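Local coordinates for protein multiheme cytochrome cf (Carboxydothermus ferrireducens DSM 11255, PDB 6QVM) that probably relays electrons through a chain of covalently bound heme c groups, within the S-layer, to insoluble Fe(III) outside the cell, at residues S417-I421 / L432-S436; P493-C497 / A547-T551; V515-Q519 / G648-D653; W612-D617 / H656-T661. All coordinates share one frame; numbering follows the deposited sequence.

Interaction 1: residues S417-I421 / L432-S436; sequences SLQTI and LECHS. With HEC (heme c), chain K.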
# COMPACT_ATOMS: atom_id res chain seq x y z
N SER A 417 3.16 -1.24 22.18
CA SER A 417 1.77 -1.28 22.65
C SER A 417 1.30 -2.69 22.93
O SER A 417 0.46 -2.89 23.81
CB SER A 417 0.85 -0.62 21.62
OG SER A 417 0.50 -1.53 20.57
N LEU A 418 1.79 -3.67 22.17
CA LEU A 418 1.27 -5.03 22.31
C LEU A 418 1.94 -5.77 23.47
O LEU A 418 1.26 -6.41 24.28
CB LEU A 418 1.46 -5.79 21.00
CG LEU A 418 1.36 -7.31 21.11
CD1 LEU A 418 -0.06 -7.80 20.84
CD2 LEU A 418 2.37 -7.97 20.19
N GLN A 419 3.27 -5.72 23.54
CA GLN A 419 3.96 -6.44 24.60
C GLN A 419 3.68 -5.85 25.98
O GLN A 419 3.94 -6.51 26.99
CB GLN A 419 5.47 -6.49 24.32
CG GLN A 419 6.24 -5.26 24.76
CD GLN A 419 7.59 -5.17 24.09
OE1 GLN A 419 7.72 -5.47 22.90
NE2 GLN A 419 8.61 -4.77 24.84
N THR A 420 3.14 -4.63 26.04
CA THR A 420 2.59 -4.13 27.29
C THR A 420 1.45 -5.01 27.77
O THR A 420 1.36 -5.34 28.96
CB THR A 420 2.12 -2.68 27.10
OG1 THR A 420 3.25 -1.81 27.00
CG2 THR A 420 1.23 -2.25 28.26
N ILE A 421 0.59 -5.44 26.84
CA ILE A 421 -0.52 -6.32 27.20
C ILE A 421 -0.01 -7.74 27.45
O ILE A 421 -0.56 -8.46 28.29
CB ILE A 421 -1.60 -6.29 26.11
CG1 ILE A 421 -1.95 -4.85 25.75
CG2 ILE A 421 -2.84 -7.03 26.56
CD1 ILE A 421 -2.62 -4.08 26.87
N LEU A 432 -6.73 -5.34 23.06
CA LEU A 432 -6.02 -5.16 21.79
C LEU A 432 -6.73 -4.19 20.87
O LEU A 432 -6.16 -3.78 19.85
CB LEU A 432 -5.84 -6.52 21.12
CG LEU A 432 -5.29 -7.59 22.05
CD1 LEU A 432 -5.44 -8.98 21.44
CD2 LEU A 432 -3.83 -7.31 22.39
N GLU A 433 -7.97 -3.82 21.20
CA GLU A 433 -8.73 -2.78 20.52
C GLU A 433 -7.86 -1.56 20.25
O GLU A 433 -7.92 -0.99 19.16
CB GLU A 433 -9.95 -2.41 21.38
CG GLU A 433 -10.48 -1.02 21.13
CD GLU A 433 -11.95 -1.03 20.77
OE1 GLU A 433 -12.29 -1.49 19.66
OE2 GLU A 433 -12.77 -0.58 21.60
N CYS A 434 -7.04 -1.17 21.22
CA CYS A 434 -6.17 -0.02 21.09
C CYS A 434 -4.68 -0.39 21.14
O CYS A 434 -3.84 0.51 21.06
CB CYS A 434 -6.47 1.01 22.19
SG CYS A 434 -8.22 1.37 22.42
N HIS A 435 -4.34 -1.68 21.23
CA HIS A 435 -2.96 -2.08 21.46
C HIS A 435 -2.36 -2.97 20.37
O HIS A 435 -1.15 -3.20 20.39
CB HIS A 435 -2.83 -2.81 22.81
CG HIS A 435 -2.95 -1.91 24.01
ND1 HIS A 435 -1.86 -1.45 24.70
CD2 HIS A 435 -4.04 -1.40 24.64
CE1 HIS A 435 -2.26 -0.70 25.71
NE2 HIS A 435 -3.58 -0.65 25.70
N SER A 436 -3.15 -3.48 19.43
CA SER A 436 -2.62 -4.45 18.48
C SER A 436 -3.15 -4.19 17.08
O SER A 436 -4.36 -4.11 16.88
CB SER A 436 -2.95 -5.88 18.91
OG SER A 436 -2.70 -6.78 17.84
FE HEC K . -4.45 0.32 27.66
CHA HEC K . -1.88 2.49 28.54
CHB HEC K . -3.20 -2.01 29.89
CHC HEC K . -7.29 -1.63 27.27
CHD HEC K . -5.71 2.58 25.43
NA HEC K . -2.85 0.26 28.97
C1A HEC K . -1.90 1.25 29.16
C2A HEC K . -0.92 0.77 30.12
C3A HEC K . -1.29 -0.47 30.49
C4A HEC K . -2.51 -0.81 29.77
CMA HEC K . -0.56 -1.39 31.49
CAA HEC K . 0.31 1.58 30.61
CBA HEC K . 0.08 2.00 32.06
CGA HEC K . 0.79 3.28 32.41
O1A HEC K . 0.28 4.01 33.29
O2A HEC K . 1.87 3.57 31.82
NB HEC K . -5.12 -1.47 28.43
C1B HEC K . -4.44 -2.27 29.34
C2B HEC K . -5.26 -3.43 29.62
C3B HEC K . -6.39 -3.33 28.89
C4B HEC K . -6.32 -2.09 28.14
CMB HEC K . -4.87 -4.59 30.57
CAB HEC K . -7.57 -4.33 28.84
CBB HEC K . -8.27 -4.41 30.21
NC HEC K . -6.17 0.45 26.55
C1C HEC K . -7.21 -0.46 26.54
C2C HEC K . -8.20 -0.01 25.59
C3C HEC K . -7.81 1.20 25.12
C4C HEC K . -6.50 1.48 25.69
CMC HEC K . -9.55 -0.74 25.35
CAC HEC K . -8.51 2.11 24.08
CBC HEC K . -9.94 2.52 24.50
ND HEC K . -3.86 2.23 27.07
C1D HEC K . -4.59 2.98 26.14
C2D HEC K . -3.96 4.28 26.03
C3D HEC K . -2.76 4.26 27.00
C4D HEC K . -2.79 2.94 27.60
CMD HEC K . -4.43 5.43 25.12
CAD HEC K . -1.74 5.38 27.30
CBD HEC K . -2.45 6.55 27.99
CGD HEC K . -1.51 7.34 28.87
O1D HEC K . -0.29 7.43 28.56
O2D HEC K . -2.00 7.90 29.89
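The CXXCH heme-attachment motif 431-435 meets helix 417-422 here, and its histidine, His-435, is gripped by Ser-417 and Ile-421. Cys-434 is tied through SG to CAC of the heme c of chain K, and His-435 NE2 binds the heme iron FE at 2.4 Å. From the other side of the same ring, ND1 donates to the backbone O of Ser-417 at 2.9 Å, with an N-H...O angle of 151°. That oxygen lies close to the imidazole plane, which fixes the rotation of the ring and would probably make NE2 a somewhat stronger donor to the iron. Ile-421 covers one face: its CD1 stands over the ring centre, 3.5 Å from the centroid of His-435, in a CH-pi contact 8° off the ring normal. With chi1 at -49°, CG1 sits beside its own backbone N and carries CD1 into the corner between imidazole and porphyrin, where CD1 is 3.6 Å from heme C1B. The other branch, CG2, goes to Leu-432 CD2 at 4.3 Å, and the same Leu-432 CD2 meets Leu-418 CD1 at 4.1 Å. An alanine in place of Ile-421 would take away this lid and is likely to leave that ring face and the adjoining porphyrin poorly packed. Ser-436 faces away from the heme, N-capping helix 437-449 through Tyr-439 N and also bonding Leu-469 O. The motif loop thus lies between helices 417-422 and 437-449, with Leu-464 and Phe-467 from a later loop closing over Leu-432.

Interaction 2: residues P493-C497 / A547-T551; sequences PNELC and AECVT. With HEC (heme c), chain N.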
# COMPACT_ATOMS: atom_id res chain seq x y z
N PRO A 493 -7.02 14.07 11.93
CA PRO A 493 -5.98 13.84 12.96
C PRO A 493 -6.49 13.74 14.39
O PRO A 493 -6.13 12.79 15.10
CB PRO A 493 -5.04 15.04 12.77
CG PRO A 493 -5.16 15.34 11.32
CD PRO A 493 -6.59 15.08 10.94
N ASN A 494 -7.31 14.70 14.85
CA ASN A 494 -7.84 14.63 16.21
C ASN A 494 -8.63 13.34 16.41
O ASN A 494 -8.37 12.59 17.36
CB ASN A 494 -8.72 15.85 16.51
CG ASN A 494 -7.91 17.07 16.89
OD1 ASN A 494 -6.69 17.00 17.06
ND2 ASN A 494 -8.58 18.21 17.03
N GLU A 495 -9.56 13.05 15.51
CA GLU A 495 -10.36 11.84 15.62
C GLU A 495 -9.50 10.58 15.62
O GLU A 495 -9.87 9.57 16.22
CB GLU A 495 -11.38 11.78 14.49
N LEU A 496 -8.34 10.63 14.95
CA LEU A 496 -7.43 9.49 14.96
C LEU A 496 -6.86 9.25 16.35
O LEU A 496 -6.90 8.12 16.86
CB LEU A 496 -6.31 9.71 13.95
CG LEU A 496 -5.25 8.61 13.87
CD1 LEU A 496 -5.70 7.49 12.95
CD2 LEU A 496 -3.92 9.19 13.42
N CYS A 497 -6.31 10.29 16.98
CA CYS A 497 -5.78 10.15 18.33
C CYS A 497 -6.89 9.84 19.33
O CYS A 497 -6.72 8.98 20.20
CB CYS A 497 -5.05 11.42 18.74
SG CYS A 497 -3.96 12.10 17.47
N ALA A 547 -5.41 24.38 18.98
CA ALA A 547 -4.39 23.39 18.68
C ALA A 547 -5.04 22.03 18.43
O ALA A 547 -6.12 21.72 18.94
CB ALA A 547 -3.39 23.27 19.83
N GLU A 548 -4.36 21.21 17.64
CA GLU A 548 -4.68 19.80 17.52
C GLU A 548 -3.69 18.99 18.35
O GLU A 548 -2.64 19.49 18.76
CB GLU A 548 -4.65 19.33 16.07
CG GLU A 548 -5.65 20.03 15.16
CD GLU A 548 -5.64 19.45 13.76
OE1 GLU A 548 -6.54 18.63 13.45
OE2 GLU A 548 -4.72 19.78 12.98
N CYS A 549 -4.05 17.73 18.59
CA CYS A 549 -3.11 16.81 19.24
C CYS A 549 -1.76 16.83 18.54
O CYS A 549 -0.72 16.91 19.18
CB CYS A 549 -3.67 15.39 19.25
SG CYS A 549 -5.42 15.25 19.65
N VAL A 550 -1.78 16.79 17.20
CA VAL A 550 -0.55 16.74 16.43
C VAL A 550 0.25 18.04 16.51
O VAL A 550 1.46 18.03 16.26
CB VAL A 550 -0.88 16.40 14.96
CG1 VAL A 550 -1.45 15.00 14.85
CG2 VAL A 550 -1.88 17.42 14.40
N THR A 551 -0.39 19.16 16.85
CA THR A 551 0.34 20.42 16.95
C THR A 551 1.45 20.32 17.98
O THR A 551 2.59 20.74 17.73
CB THR A 551 -0.62 21.56 17.31
OG1 THR A 551 -1.78 21.50 16.48
CG2 THR A 551 0.05 22.93 17.13
FE HEC N . -1.06 15.82 24.86
CHA HEC N . 0.76 14.47 27.40
CHB HEC N . -2.48 12.68 24.25
CHC HEC N . -3.18 17.19 22.60
CHD HEC N . 0.63 18.84 25.14
NA HEC N . -0.90 13.94 25.65
C1A HEC N . -0.07 13.61 26.70
C2A HEC N . -0.22 12.19 26.96
C3A HEC N . -1.10 11.70 26.09
C4A HEC N . -1.55 12.78 25.26
CMA HEC N . -1.55 10.22 26.00
CAA HEC N . 0.53 11.40 28.05
CBA HEC N . 1.91 11.14 27.50
CGA HEC N . 2.84 10.81 28.62
O1A HEC N . 3.92 11.45 28.71
O2A HEC N . 2.51 9.90 29.43
NB HEC N . -2.54 15.06 23.63
C1B HEC N . -3.03 13.77 23.61
C2B HEC N . -4.23 13.75 22.80
C3B HEC N . -4.42 15.00 22.33
C4B HEC N . -3.36 15.85 22.85
CMB HEC N . -5.06 12.48 22.51
CAB HEC N . -5.57 15.49 21.40
CBB HEC N . -6.94 15.32 22.09
NC HEC N . -1.21 17.66 24.01
C1C HEC N . -2.18 18.01 23.10
C2C HEC N . -2.00 19.40 22.75
C3C HEC N . -0.98 19.89 23.48
C4C HEC N . -0.45 18.79 24.27
CMC HEC N . -2.92 20.19 21.79
CAC HEC N . -0.40 21.33 23.46
CBC HEC N . -1.43 22.35 23.97
ND HEC N . 0.46 16.55 26.08
C1D HEC N . 0.99 17.84 26.02
C2D HEC N . 2.00 17.97 27.04
C3D HEC N . 2.06 16.61 27.75
C4D HEC N . 1.06 15.79 27.09
CMD HEC N . 2.86 19.21 27.34
CAD HEC N . 2.99 16.23 28.92
CBD HEC N . 3.89 15.08 28.47
CGD HEC N . 5.34 15.41 28.75
O1D HEC N . 6.17 15.24 27.82
O2D HEC N . 5.66 15.84 29.89
O HOH W 1 -4.39 15.63 16.20
O HOH W 2 -8.43 21.10 17.46
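The side-chain amide of Asn-494 and the carboxylate of Glu-548 are turned 67° apart. Glu-548 OE1 lies over one face of the amide, 4.0 Å from Asn-494 CG, while Glu-548 CB comes within 3.3 Å of Asn-494 OD1. That oxygen accepts twice: from Cys-549 N directly at 3.1 Å, with the donor tilted 18° from the amide's carbonyl plane, and from water 1, which in turn accepts from Val-550 N. The other arm of the amide, ND2, donates to water 2, which donates to Ala-547 O. One asparagine therefore serves the first turn of helix 549-553 from outside, while Glu-548 N is taken by Thr-551 OG1 at 2.8 Å. Beside these polar groups, Pro-493 CB rests on Val-550 CG1 at 4.1 Å, and Cys-497 SG touches Cys-549 CB at 3.8 Å. Cys-497 and Cys-549 each open a CXXCH motif, so the attachment points of two hemes lie side by side: Cys-549 SG is linked to CAB of the chain N heme, Cys-497 SG to CAB of another heme. The contact pins the start of helix 493-500 against the start of helix 549-553.

Interaction 3: residues V515-Q519 / G648-D653; sequences VHHPQ and GIVAAD. With HEC (heme c), chain K.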
# COMPACT_ATOMS: atom_id res chain seq x y z
N VAL A 515 -10.22 6.06 36.26
CA VAL A 515 -10.25 6.88 35.06
C VAL A 515 -8.93 6.67 34.31
O VAL A 515 -7.85 6.89 34.87
CB VAL A 515 -10.49 8.37 35.38
CG1 VAL A 515 -11.90 8.56 35.90
CG2 VAL A 515 -9.49 8.89 36.40
N HIS A 516 -9.02 6.20 33.06
CA HIS A 516 -7.85 5.83 32.28
C HIS A 516 -7.83 6.62 30.97
O HIS A 516 -8.84 6.69 30.28
CB HIS A 516 -7.84 4.33 31.99
CG HIS A 516 -7.67 3.48 33.21
ND1 HIS A 516 -8.73 3.06 33.98
CD2 HIS A 516 -6.56 2.96 33.79
CE1 HIS A 516 -8.29 2.33 34.98
NE2 HIS A 516 -6.97 2.25 34.89
N HIS A 517 -6.65 7.20 30.65
CA HIS A 517 -6.37 7.99 29.46
C HIS A 517 -7.58 8.80 29.01
O HIS A 517 -8.24 8.44 28.03
CB HIS A 517 -5.88 7.09 28.31
CG HIS A 517 -6.40 5.69 28.38
ND1 HIS A 517 -7.65 5.33 27.91
CD2 HIS A 517 -5.84 4.55 28.86
CE1 HIS A 517 -7.83 4.04 28.10
NE2 HIS A 517 -6.75 3.54 28.67
N PRO A 518 -7.91 9.87 29.72
CA PRO A 518 -9.12 10.63 29.38
C PRO A 518 -8.81 11.86 28.54
O PRO A 518 -9.46 12.89 28.71
CB PRO A 518 -9.65 11.02 30.76
CG PRO A 518 -8.39 11.26 31.56
CD PRO A 518 -7.31 10.35 30.98
N GLN A 519 -7.81 11.76 27.67
CA GLN A 519 -7.33 12.93 26.95
C GLN A 519 -8.41 13.55 26.07
O GLN A 519 -8.53 14.78 26.00
CB GLN A 519 -6.10 12.58 26.13
CG GLN A 519 -4.82 12.47 26.94
CD GLN A 519 -4.62 11.10 27.55
OE1 GLN A 519 -5.22 10.12 27.10
NE2 GLN A 519 -3.78 11.01 28.57
N GLY A 648 -8.10 12.77 40.07
CA GLY A 648 -7.54 11.68 39.28
C GLY A 648 -7.54 12.00 37.80
O GLY A 648 -6.65 11.55 37.07
N ILE A 649 -8.52 12.77 37.35
CA ILE A 649 -8.62 13.13 35.93
C ILE A 649 -7.41 13.95 35.51
O ILE A 649 -6.79 13.68 34.47
CB ILE A 649 -9.94 13.87 35.66
CG1 ILE A 649 -11.12 12.91 35.76
CG2 ILE A 649 -9.90 14.52 34.29
CD1 ILE A 649 -12.48 13.61 35.87
N VAL A 650 -7.04 14.95 36.31
CA VAL A 650 -5.84 15.73 36.03
C VAL A 650 -4.59 14.87 36.08
O VAL A 650 -3.58 15.19 35.45
CB VAL A 650 -5.77 16.93 37.01
CG1 VAL A 650 -4.56 17.80 36.72
CG2 VAL A 650 -7.05 17.75 36.93
N ALA A 651 -4.64 13.75 36.81
CA ALA A 651 -3.50 12.85 36.90
C ALA A 651 -3.45 11.85 35.75
O ALA A 651 -2.38 11.63 35.17
CB ALA A 651 -3.52 12.10 38.23
N ALA A 652 -4.58 11.24 35.40
CA ALA A 652 -4.59 10.26 34.31
C ALA A 652 -4.44 10.94 32.96
O ALA A 652 -3.81 10.39 32.04
CB ALA A 652 -5.86 9.43 34.36
N ASP A 653 -5.01 12.14 32.80
CA ASP A 653 -4.78 12.93 31.59
C ASP A 653 -3.29 13.13 31.35
O ASP A 653 -2.84 13.17 30.20
CB ASP A 653 -5.50 14.27 31.71
CG ASP A 653 -5.19 15.21 30.56
OD1 ASP A 653 -5.78 15.03 29.46
OD2 ASP A 653 -4.37 16.13 30.75
FE HEC K . -4.45 0.32 27.66
CHA HEC K . -1.88 2.49 28.54
CHB HEC K . -3.20 -2.01 29.89
CHC HEC K . -7.29 -1.63 27.27
CHD HEC K . -5.71 2.58 25.43
NA HEC K . -2.85 0.26 28.97
C1A HEC K . -1.90 1.25 29.16
C2A HEC K . -0.92 0.77 30.12
C3A HEC K . -1.29 -0.47 30.49
C4A HEC K . -2.51 -0.81 29.77
CMA HEC K . -0.56 -1.39 31.49
CAA HEC K . 0.31 1.58 30.61
CBA HEC K . 0.08 2.00 32.06
CGA HEC K . 0.79 3.28 32.41
O1A HEC K . 0.28 4.01 33.29
O2A HEC K . 1.87 3.57 31.82
NB HEC K . -5.12 -1.47 28.43
C1B HEC K . -4.44 -2.27 29.34
C2B HEC K . -5.26 -3.43 29.62
C3B HEC K . -6.39 -3.33 28.89
C4B HEC K . -6.32 -2.09 28.14
CMB HEC K . -4.87 -4.59 30.57
CAB HEC K . -7.57 -4.33 28.84
CBB HEC K . -8.27 -4.41 30.21
NC HEC K . -6.17 0.45 26.55
C1C HEC K . -7.21 -0.46 26.54
C2C HEC K . -8.20 -0.01 25.59
C3C HEC K . -7.81 1.20 25.12
C4C HEC K . -6.50 1.48 25.69
CMC HEC K . -9.55 -0.74 25.35
CAC HEC K . -8.51 2.11 24.08
CBC HEC K . -9.94 2.52 24.50
ND HEC K . -3.86 2.23 27.07
C1D HEC K . -4.59 2.98 26.14
C2D HEC K . -3.96 4.28 26.03
C3D HEC K . -2.76 4.26 27.00
C4D HEC K . -2.79 2.94 27.60
CMD HEC K . -4.43 5.43 25.12
CAD HEC K . -1.74 5.38 27.30
CBD HEC K . -2.45 6.55 27.99
CGD HEC K . -1.51 7.34 28.87
O1D HEC K . -0.29 7.43 28.56
O2D HEC K . -2.00 7.90 29.89
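Pro-518 and Ala-652 form the tight centre where loop 515-519, part of a c-type heme pocket of this multiheme cytochrome, wedges against the C-terminal turn of helix 641-652. Pro-518 CD lies 3.4 Å from Asp-653 N and 3.5 Å from Ala-652 C, so the edge of the pyrrolidine is pressed mainly on the backbone, with Ala-652 CB also within 3.8 Å of Pro-518 CD. The same Ala-652 CB comes to 3.3 Å from Val-515 O. Away from this centre the fit slackens: Val-515 CG2 reaches Gly-648 C at 3.9 Å and Ile-649 CG1 only at 4.4 Å, a hydrophobic patch that Phe-506 helps to bury. The solvent side is marked by His-516 on the loop and Ala-651 on the helix, both exposed and neither touching the other segment. His-517, partly exposed, points from the loop toward the heme c of chain K instead of toward the helix. Its ring lies over the edge of a pyrrole, NE2 3.4 Å from heme C1D, while His-516 CB backs the opposite face and ND1 bonds Thr-502 O. Helix 519-524 starts right after Pro-518, which occupies the N-cap position. The carboxylate of Asp-653 has Ser-655 and, probably, His-659 as partners; Gln-519 bonds the main-chain oxygen. The Gln-519 chain is bent at chi2 (86°), which folds the amide back to the helix end. There NE2 donates to Asp-653 O at 2.9 Å, arriving above the carbonyl plane, 44° out of it, although the oxygen itself lies nearly in the plane of the Gln-519 amide.

Interaction 4: residues W612-D617 / H656-T661; sequences WTDKVD and HGIHNT. With HEC (heme c), chain N.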
# COMPACT_ATOMS: atom_id res chain seq x y z
N TRP A 612 3.78 26.79 35.44
CA TRP A 612 2.45 26.18 35.37
C TRP A 612 2.49 24.69 35.70
O TRP A 612 1.58 24.18 36.36
CB TRP A 612 1.83 26.39 33.99
CG TRP A 612 0.58 25.59 33.79
CD1 TRP A 612 0.50 24.29 33.37
CD2 TRP A 612 -0.77 26.01 34.02
NE1 TRP A 612 -0.81 23.88 33.32
CE2 TRP A 612 -1.61 24.92 33.71
CE3 TRP A 612 -1.34 27.21 34.45
CZ2 TRP A 612 -2.99 24.99 33.84
CZ3 TRP A 612 -2.72 27.28 34.56
CH2 TRP A 612 -3.53 26.18 34.26
N THR A 613 3.53 23.98 35.26
CA THR A 613 3.55 22.52 35.39
C THR A 613 3.82 22.09 36.82
O THR A 613 3.13 21.21 37.34
CB THR A 613 4.57 21.92 34.42
OG1 THR A 613 3.87 21.26 33.35
CG2 THR A 613 5.48 20.92 35.13
N ASP A 614 4.79 22.72 37.50
CA ASP A 614 4.98 22.45 38.92
C ASP A 614 3.71 22.79 39.69
O ASP A 614 3.21 21.98 40.48
CB ASP A 614 6.15 23.27 39.47
CG ASP A 614 7.48 22.90 38.85
OD1 ASP A 614 7.63 21.76 38.39
OD2 ASP A 614 8.39 23.76 38.85
N LYS A 615 3.17 23.98 39.44
CA LYS A 615 2.01 24.47 40.16
C LYS A 615 0.81 23.54 40.02
O LYS A 615 -0.04 23.50 40.91
CB LYS A 615 1.71 25.88 39.66
CG LYS A 615 0.37 26.47 40.02
CD LYS A 615 0.22 27.81 39.33
CE LYS A 615 -1.17 28.39 39.53
NZ LYS A 615 -2.21 27.59 38.85
N VAL A 616 0.72 22.79 38.93
CA VAL A 616 -0.36 21.82 38.78
C VAL A 616 0.00 20.50 39.46
O VAL A 616 -0.83 19.91 40.14
CB VAL A 616 -0.72 21.63 37.29
CG1 VAL A 616 -1.77 20.53 37.13
CG2 VAL A 616 -1.25 22.94 36.73
N ASP A 617 1.24 20.02 39.29
CA ASP A 617 1.68 18.80 39.98
C ASP A 617 1.52 18.94 41.48
O ASP A 617 1.00 18.04 42.15
CB ASP A 617 3.14 18.49 39.62
CG ASP A 617 3.31 18.10 38.17
OD1 ASP A 617 2.37 17.51 37.58
OD2 ASP A 617 4.40 18.38 37.61
N HIS A 656 -0.31 17.55 32.84
CA HIS A 656 -0.14 18.64 33.80
C HIS A 656 -1.13 19.77 33.51
O HIS A 656 -0.81 20.95 33.67
CB HIS A 656 1.29 19.16 33.82
CG HIS A 656 2.33 18.09 33.85
ND1 HIS A 656 2.13 16.89 34.50
CD2 HIS A 656 3.57 18.03 33.31
CE1 HIS A 656 3.21 16.13 34.35
NE2 HIS A 656 4.10 16.80 33.64
N GLY A 657 -2.32 19.40 33.06
CA GLY A 657 -3.36 20.37 32.78
C GLY A 657 -3.20 21.15 31.49
O GLY A 657 -4.03 22.03 31.22
N ILE A 658 -2.16 20.87 30.70
CA ILE A 658 -1.98 21.59 29.44
C ILE A 658 -3.09 21.26 28.46
O ILE A 658 -3.53 22.13 27.69
CB ILE A 658 -0.59 21.28 28.86
CG1 ILE A 658 0.51 21.83 29.77
CG2 ILE A 658 -0.45 21.86 27.46
CD1 ILE A 658 0.56 23.34 29.81
N HIS A 659 -3.59 20.02 28.46
CA HIS A 659 -4.67 19.64 27.56
C HIS A 659 -5.92 20.50 27.71
O HIS A 659 -6.77 20.49 26.81
CB HIS A 659 -5.03 18.16 27.76
CG HIS A 659 -3.99 17.21 27.24
ND1 HIS A 659 -4.02 15.86 27.49
CD2 HIS A 659 -2.89 17.43 26.48
CE1 HIS A 659 -2.99 15.28 26.91
NE2 HIS A 659 -2.29 16.21 26.29
N ASN A 660 -6.06 21.22 28.83
CA ASN A 660 -7.17 22.15 29.04
C ASN A 660 -6.93 22.92 30.33
O ASN A 660 -7.35 22.49 31.40
CB ASN A 660 -8.51 21.42 29.10
CG ASN A 660 -9.70 22.36 28.90
OD1 ASN A 660 -9.60 23.56 29.15
ND2 ASN A 660 -10.81 21.81 28.44
N THR A 661 -6.26 24.08 30.23
CA THR A 661 -5.87 24.82 31.42
C THR A 661 -7.09 25.24 32.24
O THR A 661 -7.05 25.24 33.47
CB THR A 661 -5.03 26.04 31.05
OG1 THR A 661 -5.73 26.81 30.06
CG2 THR A 661 -3.68 25.61 30.52
FE HEC N . -1.06 15.82 24.86
CHA HEC N . 0.76 14.47 27.40
CHB HEC N . -2.48 12.68 24.25
CHC HEC N . -3.18 17.19 22.60
CHD HEC N . 0.63 18.84 25.14
NA HEC N . -0.90 13.94 25.65
C1A HEC N . -0.07 13.61 26.70
C2A HEC N . -0.22 12.19 26.96
C3A HEC N . -1.10 11.70 26.09
C4A HEC N . -1.55 12.78 25.26
CMA HEC N . -1.55 10.22 26.00
CAA HEC N . 0.53 11.40 28.05
CBA HEC N . 1.91 11.14 27.50
CGA HEC N . 2.84 10.81 28.62
O1A HEC N . 3.92 11.45 28.71
O2A HEC N . 2.51 9.90 29.43
NB HEC N . -2.54 15.06 23.63
C1B HEC N . -3.03 13.77 23.61
C2B HEC N . -4.23 13.75 22.80
C3B HEC N . -4.42 15.00 22.33
C4B HEC N . -3.36 15.85 22.85
CMB HEC N . -5.06 12.48 22.51
CAB HEC N . -5.57 15.49 21.40
CBB HEC N . -6.94 15.32 22.09
NC HEC N . -1.21 17.66 24.01
C1C HEC N . -2.18 18.01 23.10
C2C HEC N . -2.00 19.40 22.75
C3C HEC N . -0.98 19.89 23.48
C4C HEC N . -0.45 18.79 24.27
CMC HEC N . -2.92 20.19 21.79
CAC HEC N . -0.40 21.33 23.46
CBC HEC N . -1.43 22.35 23.97
ND HEC N . 0.46 16.55 26.08
C1D HEC N . 0.99 17.84 26.02
C2D HEC N . 2.00 17.97 27.04
C3D HEC N . 2.06 16.61 27.75
C4D HEC N . 1.06 15.79 27.09
CMD HEC N . 2.86 19.21 27.34
CAD HEC N . 2.99 16.23 28.92
CBD HEC N . 3.89 15.08 28.47
CGD HEC N . 5.34 15.41 28.75
O1D HEC N . 6.17 15.24 27.82
O2D HEC N . 5.66 15.84 29.89
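Helix 606-628 runs closest to the segment 656-661 at Thr-613 and His-656, whose CA atoms are 5.6 Å apart, and positive phi values at His-656 and Gly-657 turn the chain there. The carbonyl of His-656 faces the helix, and Trp-612 NE1 donates to His-656 O at 3.0 Å, in the carbonyl plane but with a bent N-H...O angle of 137°. With CG anti to the backbone N (chi1 170°), the indole swings across to the other segment: its CD1 meets Ile-658 CD1 at 3.7 Å and its CZ2 meets Thr-661 CG2 at 3.4 Å, while Val-616 CG2 of the same helix covers one face. A leucine in place of Trp-612 would probably leave His-656 O without its donor and open a gap beside Ile-658 and Thr-661. The loop leading into helix 661-672 carries the distal ligand of a bis-histidine heme c: His-659 NE2 binds FE of the chain N heme opposite His-553 of the CXXCH motif 549-553. Ile-658 CG2 packs on the same heme, 3.7 Å from CBC. Toward the more open side, the imidazole of His-656 has Asp-617 standing over one face, carboxylate and ring planes 88° apart, with OD2 above the ring centre. Thr-613 OG1 approaches His-656 CD2 to 3.2 Å. Beyond the ligand, Asn-660 OD1 N-caps helix 661-672 by accepting from Leu-663 N.

Overall arrangement
Two hemes tie the four contacts together. Interactions 1 and 3 both touch the chain K heme, their centres 19 Å apart; interactions 2 and 4 both touch the chain N heme, also 19 Å between centres. Interactions 3 and 4 meet directly, with centres 13 Å apart: Asp-653 OD1 probably accepts from His-659 ND1 at 2.8 Å, so the helix end beside one heme probably steadies the axial ligand of the other. Val-650 and Val-616 pack helix 641-652 on helix 606-628. Interaction 2 stays clear of interaction 1, nearest atoms about 8 Å apart.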